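Local coordinates for protein tryptophan halogenase (Shewanella frigidimarina, PDB 2PYX) that is probably a flavin-dependent monooxygenase of the tryptophan halogenase family, expected to bind FAD and a tryptophan-like substrate, at residues K293-V298 with N315-D320; I368-S373 with A391-R396; Y412-R417 with A438-W443. All blocks are in the same frame, centred on the assembly; numbering follows the deposited sequence.

In the fold
The three contacts follow one another along the chain. Contact 1 packs helix 306-317 on strand 292-299 of the large mixed sheet. Strand 87-95 of that sheet carries K89, the predicted active-site lysine, but contact 1 itself lies away from the predicted sites. Contacts 2 and 3 both use helix 383-413, with centres 29 Å apart. Contact 2 is near the predicted FAD site: the side chains of W370 and A18, a predicted FAD residue, are about 12 Å apart. At contact 3 the side chain of I414 is about 11 Å from that of E361, predicted to bind tryptophan. Contacts 1 and 3 come within about 5 Å at their nearest atoms without touching.

Contact 1 (K293-V298 with N315-D320); sequences KGVGYV and NYLGVD
V295 meets Y316 and L317 through one methyl group. All the contacts between the two segments are apolar, and CG1 of V295 makes them. It sits 3.8 Å from CE2 of Y316 and 4.0 Å from CD2 of Y316. The methyl comes to the CD2-CE2 side of the ring obliquely. The same CG1 lies 4.1 Å from CD2 of L317, so it has ring carbon and leucine methyl as neighbours. CB of V295 already faces the helix segment, and with CG1 anti to the backbone N (chi1 176°) this methyl is brought onto its two partners. CB of Y316 likewise faces the strand, and a chi1 of 172° then lays the ring beside the valine. The backbones stay well apart, with V295 CA 8.7 Å from L317 CA.

The two segments belong to strand 292-299 and the helix that follows it, 306-317. The strand runs between 255-262 and 282-288 in the large mixed sheet. The helix returns to pack its last turn on the same sheet. I284 of strand 282-288 touches V295 and Y316, while V261 of strand 255-262 touches V295 and L317. L313, further back in the same helix, also touches V295.

The polar interactions lie beside this patch. The Y316 hydroxyl is hydrogen-bonded to OD2 of D286, on strand 282-288, and this ties the far end of the ring to the sheet. V295 is held in place by backbone hydrogen bonds to I259. G318 ends the helix in a Schellman motif, with positive phi (78°), which suits glycine. Its N bonds back to O of N315 at 3.1 Å, and the chain then turns away toward V319, which packs on F314 and L327.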
loop_
_atom_site.group_PDB
_atom_site.type_symbol
_atom_site.label_atom_id
_atom_site.label_comp_id
_atom_site.label_asym_id
_atom_site.label_seq_id
_atom_site.Cartn_x
_atom_site.Cartn_y
_atom_site.Cartn_z
ATOM N N LYS A 293 -11.628 -8.906 12.168
ATOM C CA LYS A 293 -10.330 -8.226 12.022
ATOM C C LYS A 293 -9.259 -9.204 11.538
ATOM O O LYS A 293 -9.334 -10.416 11.764
ATOM C CB LYS A 293 -9.882 -7.620 13.345
ATOM C CG LYS A 293 -10.763 -6.475 13.830
ATOM C CD LYS A 293 -10.466 -6.057 15.247
ATOM C CE LYS A 293 -11.153 -6.983 16.250
ATOM N NZ LYS A 293 -10.801 -6.662 17.666
ATOM N N GLY A 294 -8.274 -8.662 10.836
ATOM C CA GLY A 294 -7.046 -9.390 10.506
ATOM C C GLY A 294 -5.948 -8.799 11.337
ATOM O O GLY A 294 -5.812 -7.570 11.387
ATOM N N VAL A 295 -5.190 -9.659 12.020
ATOM C CA VAL A 295 -4.143 -9.226 12.953
ATOM C C VAL A 295 -2.856 -9.988 12.625
ATOM O O VAL A 295 -2.901 -11.163 12.295
ATOM C CB VAL A 295 -4.557 -9.455 14.436
ATOM C CG1 VAL A 295 -3.445 -9.109 15.391
ATOM C CG2 VAL A 295 -5.765 -8.615 14.775
ATOM N N GLY A 296 -1.696 -9.308 12.695
ATOM C CA GLY A 296 -0.440 -9.997 12.506
ATOM C C GLY A 296 0.703 -9.331 13.211
ATOM O O GLY A 296 0.743 -8.110 13.290
ATOM N N TYR A 297 1.643 -10.140 13.710
ATOM C CA TYR A 297 2.832 -9.635 14.336
ATOM C C TYR A 297 3.972 -9.793 13.311
ATOM O O TYR A 297 4.295 -10.898 12.871
ATOM C CB TYR A 297 3.173 -10.459 15.579
ATOM C CG TYR A 297 4.340 -9.989 16.413
ATOM C CD1 TYR A 297 4.868 -8.708 16.294
ATOM C CD2 TYR A 297 4.911 -10.828 17.359
ATOM C CE1 TYR A 297 5.968 -8.294 17.117
ATOM C CE2 TYR A 297 5.982 -10.426 18.133
ATOM C CZ TYR A 297 6.498 -9.158 18.048
ATOM O OH TYR A 297 7.525 -8.712 18.805
ATOM N N VAL A 298 4.524 -8.642 12.894
ATOM C CA VAL A 298 5.721 -8.550 12.066
ATOM C C VAL A 298 6.890 -8.439 13.011
ATOM O O VAL A 298 6.924 -7.535 13.836
ATOM C CB VAL A 298 5.629 -7.280 11.201
ATOM C CG1 VAL A 298 6.957 -6.995 10.512
ATOM C CG2 VAL A 298 4.489 -7.392 10.231
ATOM N N ASN A 315 -0.853 -12.163 23.715
ATOM C CA ASN A 315 -1.021 -11.093 24.688
ATOM C C ASN A 315 -1.801 -9.935 24.094
ATOM O O ASN A 315 -2.698 -9.371 24.722
ATOM C CB ASN A 315 0.301 -10.616 25.264
ATOM C CG ASN A 315 0.967 -11.638 26.168
ATOM O OD1 ASN A 315 0.335 -12.596 26.611
ATOM N ND2 ASN A 315 2.260 -11.441 26.431
ATOM N N TYR A 316 -1.454 -9.541 22.867
ATOM C CA TYR A 316 -2.164 -8.436 22.206
ATOM C C TYR A 316 -3.640 -8.767 22.021
ATOM O O TYR A 316 -4.503 -7.875 22.134
ATOM C CB TYR A 316 -1.496 -8.136 20.842
ATOM C CG TYR A 316 -2.241 -7.135 19.978
ATOM C CD1 TYR A 316 -1.973 -5.773 20.048
ATOM C CD2 TYR A 316 -3.216 -7.559 19.089
ATOM C CE1 TYR A 316 -2.650 -4.875 19.247
ATOM C CE2 TYR A 316 -3.913 -6.643 18.278
ATOM C CZ TYR A 316 -3.631 -5.307 18.401
ATOM O OH TYR A 316 -4.292 -4.363 17.621
ATOM N N LEU A 317 -3.924 -10.030 21.699
ATOM C CA LEU A 317 -5.304 -10.502 21.496
ATOM C C LEU A 317 -6.049 -10.672 22.816
ATOM O O LEU A 317 -7.270 -10.762 22.803
ATOM C CB LEU A 317 -5.325 -11.828 20.739
ATOM C CG LEU A 317 -4.778 -11.826 19.289
ATOM C CD1 LEU A 317 -4.647 -13.247 18.735
ATOM C CD2 LEU A 317 -5.612 -10.943 18.367
ATOM N N GLY A 318 -5.324 -10.731 23.926
ATOM C CA GLY A 318 -5.947 -10.882 25.241
ATOM C C GLY A 318 -6.390 -12.309 25.505
ATOM O O GLY A 318 -7.378 -12.528 26.224
ATOM N N VAL A 319 -5.685 -13.285 24.939
ATOM C CA VAL A 319 -6.052 -14.689 25.086
ATOM C C VAL A 319 -4.931 -15.481 25.736
ATOM O O VAL A 319 -3.760 -15.221 25.518
ATOM C CB VAL A 319 -6.462 -15.349 23.739
ATOM C CG1 VAL A 319 -7.607 -14.580 23.112
ATOM C CG2 VAL A 319 -5.292 -15.441 22.748
ATOM N N ASP A 320 -5.307 -16.452 26.558
ATOM C CA ASP A 320 -4.342 -17.360 27.143
ATOM C C ASP A 320 -5.021 -18.692 27.419
ATOM O O ASP A 320 -6.186 -18.881 27.073
ATOM C CB ASP A 320 -3.715 -16.761 28.411
ATOM C CG ASP A 320 -4.734 -16.456 29.505
ATOM O OD1 ASP A 320 -5.927 -16.834 29.386
ATOM O OD2 ASP A 320 -4.318 -15.821 30.497
#

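Contact 2 (I368-S373 with A391-R396); sequences IEWTAS and ARVNER
W370 and R396 both carry their CG anti to the backbone N (chi1 171° and -176°), which brings the indole and the start of the arginine chain together between the helices. R396 then bends at chi2 and chi3. Its aliphatic part stays against the indole: CG of R396 is 3.6 Å from CZ2 of W370, approaching obliquely. The guanidinium plane is turned 47° from the ring. At the far corner of the indole, CH2 of W370 meets V393 twice. The carbonyl O of V393 lies at the ring edge, in plane, 3.7 Å from CH2, and CG1 of V393 is 4.0 Å from CH2.

This is helix-on-helix packing, 363-377 against the long helix 383-413. The shorter helix also packs on helix 16-31, which starts within a Rossmann-type glycine motif and probably helps to bind FAD. H400 of the long helix meets the W370 ring edge-to-face.

One water links the polar ends, accepting from NH1 of R396 at 3.0 Å and, weakly, from NE1 of W370. Replacing W370 by an alanine would probably leave CG of R396 without the indole it lies against and the water without its weaker donor.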
loop_
_atom_site.group_PDB
_atom_site.type_symbol
_atom_site.label_atom_id
_atom_site.label_comp_id
_atom_site.label_asym_id
_atom_site.label_seq_id
_atom_site.Cartn_x
_atom_site.Cartn_y
_atom_site.Cartn_z
ATOM N N ILE A 368 1.629 -2.495 -7.013
ATOM C CA ILE A 368 0.918 -3.150 -8.091
ATOM C C ILE A 368 0.215 -2.096 -8.982
ATOM O O ILE A 368 0.330 -2.094 -10.231
ATOM C CB ILE A 368 -0.066 -4.205 -7.543
ATOM C CG1 ILE A 368 0.704 -5.431 -7.064
ATOM C CG2 ILE A 368 -1.079 -4.591 -8.592
ATOM C CD1 ILE A 368 -0.130 -6.342 -6.144
ATOM N N GLU A 369 -0.534 -1.194 -8.349
ATOM C CA GLU A 369 -1.254 -0.153 -9.090
ATOM C C GLU A 369 -0.266 0.721 -9.862
ATOM O O GLU A 369 -0.535 1.074 -10.988
ATOM C CB GLU A 369 -2.019 0.726 -8.114
ATOM C CG GLU A 369 -3.163 0.109 -7.338
ATOM C CD GLU A 369 -3.740 1.194 -6.440
ATOM O OE1 GLU A 369 -4.575 1.958 -6.921
ATOM O OE2 GLU A 369 -3.303 1.325 -5.274
ATOM N N TRP A 370 0.836 1.121 -9.230
ATOM C CA TRP A 370 1.799 1.986 -9.896
ATOM C C TRP A 370 2.357 1.263 -11.117
ATOM O O TRP A 370 2.423 1.818 -12.201
ATOM C CB TRP A 370 2.961 2.428 -8.957
ATOM C CG TRP A 370 3.990 3.100 -9.765
ATOM C CD1 TRP A 370 3.937 4.395 -10.257
ATOM C CD2 TRP A 370 5.181 2.520 -10.315
ATOM N NE1 TRP A 370 5.024 4.638 -11.049
ATOM C CE2 TRP A 370 5.814 3.518 -11.103
ATOM C CE3 TRP A 370 5.803 1.279 -10.202
ATOM C CZ2 TRP A 370 6.986 3.269 -11.813
ATOM C CZ3 TRP A 370 6.986 1.059 -10.880
ATOM C CH2 TRP A 370 7.561 2.049 -11.687
ATOM N N THR A 371 2.790 0.020 -10.937
ATOM C CA THR A 371 3.489 -0.631 -12.016
ATOM C C THR A 371 2.534 -0.890 -13.207
ATOM O O THR A 371 2.862 -0.652 -14.379
ATOM C CB THR A 371 4.145 -1.958 -11.586
ATOM O OG1 THR A 371 4.843 -1.815 -10.337
ATOM C CG2 THR A 371 5.131 -2.391 -12.658
ATOM N N ALA A 372 1.334 -1.382 -12.901
ATOM C CA ALA A 372 0.346 -1.689 -13.922
ATOM C C ALA A 372 -0.131 -0.425 -14.632
ATOM O O ALA A 372 -0.268 -0.405 -15.853
ATOM C CB ALA A 372 -0.832 -2.451 -13.313
ATOM N N SER A 373 -0.424 0.609 -13.855
ATOM C CA SER A 373 -0.880 1.858 -14.464
ATOM C C SER A 373 0.234 2.482 -15.332
ATOM O O SER A 373 -0.041 3.027 -16.397
ATOM C CB SER A 373 -1.388 2.870 -13.419
ATOM O OG SER A 373 -0.374 3.281 -12.517
ATOM N N ALA A 391 13.943 1.407 -19.394
ATOM C CA ALA A 391 14.983 2.086 -18.601
ATOM C C ALA A 391 14.358 3.162 -17.705
ATOM O O ALA A 391 14.737 3.300 -16.525
ATOM C CB ALA A 391 16.025 2.689 -19.487
ATOM N N ARG A 392 13.438 3.975 -18.223
ATOM C CA ARG A 392 12.891 5.064 -17.409
ATOM C C ARG A 392 11.894 4.528 -16.366
ATOM O O ARG A 392 11.805 5.046 -15.245
ATOM C CB ARG A 392 12.324 6.192 -18.277
ATOM C CG ARG A 392 11.059 5.855 -19.036
ATOM C CD ARG A 392 10.914 6.905 -20.174
ATOM N NE ARG A 392 9.647 6.840 -20.862
ATOM C CZ ARG A 392 9.332 7.565 -21.923
ATOM N NH1 ARG A 392 10.245 8.342 -22.468
ATOM N NH2 ARG A 392 8.116 7.456 -22.454
ATOM N N VAL A 393 11.177 3.463 -16.706
ATOM C CA VAL A 393 10.314 2.806 -15.728
ATOM C C VAL A 393 11.156 2.207 -14.607
ATOM O O VAL A 393 10.782 2.326 -13.405
ATOM C CB VAL A 393 9.394 1.748 -16.387
ATOM C CG1 VAL A 393 8.685 0.857 -15.363
ATOM C CG2 VAL A 393 8.398 2.433 -17.255
ATOM N N ASN A 394 12.255 1.553 -14.957
ATOM C CA ASN A 394 13.151 1.029 -13.913
ATOM C C ASN A 394 13.732 2.111 -13.030
ATOM O O ASN A 394 13.886 1.898 -11.834
ATOM C CB ASN A 394 14.302 0.167 -14.482
ATOM C CG ASN A 394 13.850 -1.206 -14.938
ATOM O OD1 ASN A 394 13.029 -1.865 -14.270
ATOM N ND2 ASN A 394 14.409 -1.687 -16.048
ATOM N N GLU A 395 14.072 3.256 -13.583
ATOM C CA GLU A 395 14.629 4.323 -12.775
ATOM C C GLU A 395 13.576 4.775 -11.763
ATOM O O GLU A 395 13.871 4.966 -10.567
ATOM C CB GLU A 395 15.055 5.471 -13.666
ATOM C CG GLU A 395 15.483 6.687 -12.911
ATOM C CD GLU A 395 16.058 7.710 -13.826
ATOM O OE1 GLU A 395 15.276 8.311 -14.574
ATOM O OE2 GLU A 395 17.289 7.892 -13.811
ATOM N N ARG A 396 12.330 4.943 -12.212
ATOM C CA ARG A 396 11.263 5.392 -11.301
ATOM C C ARG A 396 10.981 4.327 -10.252
ATOM O O ARG A 396 10.791 4.654 -9.066
ATOM C CB ARG A 396 9.953 5.743 -12.043
ATOM C CG ARG A 396 8.856 6.305 -11.174
ATOM C CD ARG A 396 9.165 7.637 -10.500
ATOM N NE ARG A 396 9.448 8.706 -11.471
ATOM C CZ ARG A 396 8.551 9.290 -12.262
ATOM N NH1 ARG A 396 7.294 8.955 -12.252
ATOM N NH2 ARG A 396 8.940 10.243 -13.094
HETATM O O HOH W 1 5.618 7.530 -10.285
#

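Contact 3 (Y412-R417 with A438-W443); sequences YVISQR and AMLELW
S415 OG, one residue past the I414 that packs on L440, is gripped by two partners. It accepts from the backbone N of R417 at 3.0 Å, with an N-H...O angle of 166°. It is also hydrogen-bonded to the carbonyl O of W97. The bond from R417 N makes an ST turn. This turn follows the end of the long helix 383-413, where I414 is the first residue to leave helical geometry. The backbone N of S415 still bonds back to O of Y412.

The contact itself joins this helix end to helix 434-443 near the surface of the protein. It depends on one leucine. CB of L440 faces the end of the long helix, and the fork at CG then gives one methyl to each partner. The sounder half of the contact is with I414: CD2 of L440 lies 3.9 Å from CG2 of I414. With chi1 at 67°, the CG2 branch of I414 is anti to the carbonyl carbon, and it is this branch that meets the leucine. The other half is less certain. CD1 of L440 lies 3.7 Å from CG1 of V413, but that valine is modelled in two conformers and the distance belongs to one of them. Both side chains cross the leucine at a slant.

Another helix completes the patch. I414 also touches L469 of helix 462-471, and W443 packs on the same L469, so helix 462-471 links the two segments. The W443 indole NE1 is hydrogen-bonded to OD2 of D452. The backbone O of M439, a selenomethionine here, lies 3.0 Å above the plane of the W443 ring, offset toward its rim.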
loop_
_atom_site.group_PDB
_atom_site.type_symbol
_atom_site.label_atom_id
_atom_site.label_comp_id
_atom_site.label_asym_id
_atom_site.label_seq_id
_atom_site.Cartn_x
_atom_site.Cartn_y
_atom_site.Cartn_z
ATOM N N TYR A 412 10.983 3.698 12.560
ATOM C CA TYR A 412 11.779 3.077 13.628
ATOM C C TYR A 412 12.837 4.002 14.177
ATOM O O TYR A 412 13.112 4.026 15.375
ATOM C CB TYR A 412 12.480 1.812 13.109
ATOM C CG TYR A 412 11.555 0.718 12.675
ATOM C CD1 TYR A 412 11.048 -0.179 13.602
ATOM C CD2 TYR A 412 11.157 0.542 11.348
ATOM C CE1 TYR A 412 10.205 -1.166 13.214
ATOM C CE2 TYR A 412 10.322 -0.488 10.968
ATOM C CZ TYR A 412 9.837 -1.339 11.912
ATOM O OH TYR A 412 8.990 -2.369 11.535
ATOM N N VAL A 413 13.517 4.709 13.295
ATOM C CA VAL A 413 14.764 5.409 13.694
ATOM C C VAL A 413 14.541 6.511 14.700
ATOM O O VAL A 413 15.425 6.820 15.502
ATOM C CB VAL A 413 15.488 6.080 12.515
ATOM C CG1 VAL A 413 16.725 6.925 13.026
ATOM C CG2 VAL A 413 15.955 5.088 11.560
ATOM N N ILE A 414 13.367 7.143 14.635
ATOM C CA ILE A 414 13.068 8.267 15.515
ATOM C C ILE A 414 12.270 7.894 16.774
ATOM O O ILE A 414 11.817 8.775 17.533
ATOM C CB ILE A 414 12.414 9.428 14.754
ATOM C CG1 ILE A 414 11.026 9.052 14.266
ATOM C CG2 ILE A 414 13.321 9.869 13.612
ATOM C CD1 ILE A 414 10.384 10.117 13.366
ATOM N N SER A 415 12.149 6.601 17.034
ATOM C CA SER A 415 11.645 6.162 18.330
ATOM C C SER A 415 12.617 6.520 19.445
ATOM O O SER A 415 13.825 6.658 19.229
ATOM C CB SER A 415 11.444 4.630 18.341
ATOM O OG SER A 415 10.833 4.238 19.577
ATOM N N GLN A 416 12.059 6.626 20.658
ATOM C CA GLN A 416 12.872 6.802 21.862
ATOM C C GLN A 416 12.858 5.532 22.707
ATOM O O GLN A 416 13.362 5.514 23.849
ATOM C CB GLN A 416 12.394 8.006 22.679
ATOM C CG GLN A 416 12.619 9.326 21.966
ATOM C CD GLN A 416 12.380 10.517 22.879
ATOM O OE1 GLN A 416 11.375 10.568 23.594
ATOM N NE2 GLN A 416 13.309 11.474 22.866
ATOM N N ARG A 417 12.306 4.464 22.173
ATOM C CA ARG A 417 12.292 3.181 22.900
ATOM C C ARG A 417 13.718 2.733 23.240
ATOM O O ARG A 417 14.598 2.743 22.401
ATOM C CB ARG A 417 11.599 2.109 22.097
ATOM C CG ARG A 417 10.123 2.122 22.151
ATOM C CD ARG A 417 9.499 1.242 21.112
ATOM N NE ARG A 417 8.134 0.836 21.377
ATOM C CZ ARG A 417 7.793 -0.248 22.089
ATOM N NH1 ARG A 417 8.725 -1.061 22.587
ATOM N NH2 ARG A 417 6.533 -0.564 22.257
ATOM N N ALA A 438 20.971 11.432 5.510
ATOM C CA ALA A 438 21.076 12.821 5.056
ATOM C C ALA A 438 19.832 13.608 5.411
ATOM O O ALA A 438 19.889 14.777 5.836
ATOM C CB ALA A 438 21.356 12.898 3.576
HETATM N N MSE A 439 18.678 12.985 5.225
HETATM C CA MSE A 439 17.413 13.645 5.547
HETATM C C MSE A 439 17.248 13.904 7.029
HETATM O O MSE A 439 16.791 14.963 7.447
HETATM C CB MSE A 439 16.237 12.850 5.033
HETATM C CG MSE A 439 16.074 12.879 3.530
HETATM SE SE MSE A 439 15.787 14.732 2.811
HETATM C CE MSE A 439 17.129 14.655 2.358
ATOM N N LEU A 440 17.606 12.917 7.836
ATOM C CA LEU A 440 17.500 13.062 9.290
ATOM C C LEU A 440 18.337 14.221 9.805
ATOM O O LEU A 440 17.934 14.928 10.712
ATOM C CB LEU A 440 17.910 11.752 9.975
ATOM C CG LEU A 440 16.874 10.633 9.855
ATOM C CD1 LEU A 440 17.492 9.318 10.316
ATOM C CD2 LEU A 440 15.567 10.964 10.556
ATOM N N GLU A 441 19.498 14.418 9.194
ATOM C CA GLU A 441 20.348 15.545 9.539
ATOM C C GLU A 441 19.710 16.852 9.075
ATOM O O GLU A 441 19.616 17.808 9.852
ATOM C CB GLU A 441 21.744 15.344 8.961
ATOM C CG GLU A 441 22.683 16.505 9.139
ATOM C CD GLU A 441 23.993 16.304 8.394
ATOM O OE1 GLU A 441 24.086 16.487 7.120
ATOM O OE2 GLU A 441 24.961 15.998 9.127
ATOM N N LEU A 442 19.249 16.902 7.819
ATOM C CA LEU A 442 18.627 18.110 7.313
ATOM C C LEU A 442 17.399 18.497 8.115
ATOM O O LEU A 442 17.199 19.685 8.419
ATOM C CB LEU A 442 18.266 17.918 5.842
ATOM C CG LEU A 442 17.639 19.099 5.125
ATOM C CD1 LEU A 442 18.583 20.276 5.160
ATOM C CD2 LEU A 442 17.265 18.733 3.697
ATOM N N TRP A 443 16.588 17.505 8.504
ATOM C CA TRP A 443 15.316 17.786 9.149
ATOM C C TRP A 443 15.482 18.256 10.588
ATOM O O TRP A 443 14.524 18.767 11.154
ATOM C CB TRP A 443 14.396 16.582 9.047
ATOM C CG TRP A 443 13.995 16.273 7.657
ATOM C CD1 TRP A 443 13.940 17.153 6.598
ATOM C CD2 TRP A 443 13.536 15.012 7.147
ATOM N NE1 TRP A 443 13.468 16.504 5.474
ATOM C CE2 TRP A 443 13.217 15.198 5.776
ATOM C CE3 TRP A 443 13.390 13.737 7.700
ATOM C CZ2 TRP A 443 12.769 14.147 4.968
ATOM C CZ3 TRP A 443 12.951 12.701 6.882
ATOM C CH2 TRP A 443 12.658 12.920 5.543
#